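Local structure of L-amino acid deaminase (Proteus vulgaris, 5I39) at residues F284-E287 against Y293-S296. The protein binds FAD and probably catalyses the oxidative deamination of L-amino acids as a membrane-associated flavoprotein oxidoreductase. Numbering follows the deposited sequence.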
# COMPACT_ATOMS: atom_id res chain seq x y z
N PHE A 284 16.12 2.05 -9.74
CA PHE A 284 15.13 1.26 -9.01
C PHE A 284 14.28 0.49 -9.99
O PHE A 284 13.67 1.10 -10.88
CB PHE A 284 14.23 2.17 -8.17
CG PHE A 284 14.98 3.13 -7.30
CD1 PHE A 284 15.69 2.67 -6.20
CD2 PHE A 284 15.00 4.49 -7.59
CE1 PHE A 284 16.41 3.55 -5.40
CE2 PHE A 284 15.71 5.37 -6.79
CZ PHE A 284 16.41 4.90 -5.69
N PHE A 285 14.21 -0.83 -9.85
CA PHE A 285 13.27 -1.61 -10.64
C PHE A 285 12.77 -2.83 -9.89
O PHE A 285 13.40 -3.30 -8.94
CB PHE A 285 13.85 -1.99 -12.00
CG PHE A 285 15.08 -2.85 -11.94
CD1 PHE A 285 14.99 -4.23 -11.83
CD2 PHE A 285 16.34 -2.27 -12.04
CE1 PHE A 285 16.14 -5.02 -11.80
CE2 PHE A 285 17.49 -3.05 -12.01
CZ PHE A 285 17.39 -4.42 -11.89
N ARG A 286 11.63 -3.33 -10.36
CA ARG A 286 10.94 -4.46 -9.75
C ARG A 286 10.24 -5.26 -10.83
O ARG A 286 9.40 -4.72 -11.55
CB ARG A 286 9.90 -3.96 -8.74
CG ARG A 286 9.05 -5.07 -8.15
CD ARG A 286 7.91 -4.53 -7.32
NE ARG A 286 6.95 -3.76 -8.09
CZ ARG A 286 5.97 -4.27 -8.85
NH1 ARG A 286 5.80 -5.58 -9.00
NH2 ARG A 286 5.17 -3.43 -9.47
N GLU A 287 10.55 -6.55 -10.92
CA GLU A 287 9.86 -7.41 -11.87
C GLU A 287 8.43 -7.68 -11.41
O GLU A 287 8.20 -8.05 -10.26
CB GLU A 287 10.59 -8.74 -12.04
CG GLU A 287 10.07 -9.52 -13.24
CD GLU A 287 10.69 -10.88 -13.41
OE1 GLU A 287 11.33 -11.39 -12.47
OE2 GLU A 287 10.51 -11.45 -14.51
N TYR A 293 8.51 -4.79 -16.01
CA TYR A 293 9.28 -4.18 -14.93
C TYR A 293 8.76 -2.80 -14.57
O TYR A 293 8.69 -1.90 -15.42
CB TYR A 293 10.76 -4.08 -15.30
CG TYR A 293 11.51 -5.37 -15.12
CD1 TYR A 293 11.40 -6.40 -16.06
CD2 TYR A 293 12.33 -5.58 -14.01
CE1 TYR A 293 12.08 -7.59 -15.90
CE2 TYR A 293 13.01 -6.77 -13.84
CZ TYR A 293 12.88 -7.78 -14.79
OH TYR A 293 13.56 -8.96 -14.61
N ALA A 294 8.43 -2.64 -13.30
CA ALA A 294 8.17 -1.33 -12.72
C ALA A 294 9.50 -0.64 -12.46
O ALA A 294 10.47 -1.27 -12.04
CB ALA A 294 7.39 -1.49 -11.43
N THR A 295 9.55 0.66 -12.72
CA THR A 295 10.74 1.47 -12.45
C THR A 295 10.33 2.93 -12.27
O THR A 295 9.23 3.32 -12.63
CB THR A 295 11.79 1.33 -13.59
OG1 THR A 295 12.95 2.12 -13.29
CG2 THR A 295 11.22 1.77 -14.94
N SER A 296 11.24 3.73 -11.74
CA SER A 296 11.01 5.17 -11.55
C SER A 296 12.31 5.84 -11.11
O SER A 296 13.13 5.18 -10.49
CB SER A 296 9.94 5.39 -10.48
OG SER A 296 9.92 6.72 -10.00
O HOH W 1 15.35 4.11 -11.59
O HOH W 2 12.67 -10.98 -16.12
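R286 and A294 form the hydrogen-bonded pair of an antiparallel beta hairpin, strands 283-287 and 293-295, within the large mixed sheet of this FAD-dependent oxidoreductase. R286 N reaches A294 O at 2.9 Å, and A294 N returns the bond to R286 O; the local strand axes are close to antiparallel. Beyond F285, a side chain takes over the cross-strand bonding: the T295 hydroxyl is swung opposite the backbone N, which carries OG1 to F284 O, 2.7 Å away. The donor comes in nearly along the C=O axis, at a C=O...OG1 angle of 162°.

One residue pair beyond R286 and A294, E287 faces Y293 in a non-hydrogen-bonded pair, and the tyrosine ring leans across the hairpin: E287 CA sits 4.0 Å from the ring centroid, over one face, which meets the geometry of a CH-pi contact. E287 CB continues over the same ring, 3.6 Å from Y293 CE2. With CG opposite the backbone N (chi1 -167°) and the chain extended beyond it, the E287 side chain crosses the ring obliquely. Its carboxylate ends near Y293 OH with its plane almost parallel to the ring, and a water bridges E287 OE2 and Y293 OH. F285 lies beside Y293 on the same face of the sheet, the ring planes 64° apart and F285 CD1 3.7 Å from Y293 CD2. On the other face, the R286 guanidinium passes A294 CB, its NH2 3.5 Å from that methyl.

Further out, Y293 OH hydrogen-bonds G274 N, while F335 meets the F285 and Y293 rings edge-to-face. R286 NH1 forms a salt bridge with D185 and a hydrogen bond with S183 OG, and the strand is tied to the FAD-binding residues Y80 and G81 where R286 NH2 hydrogen-bonds Y80 O.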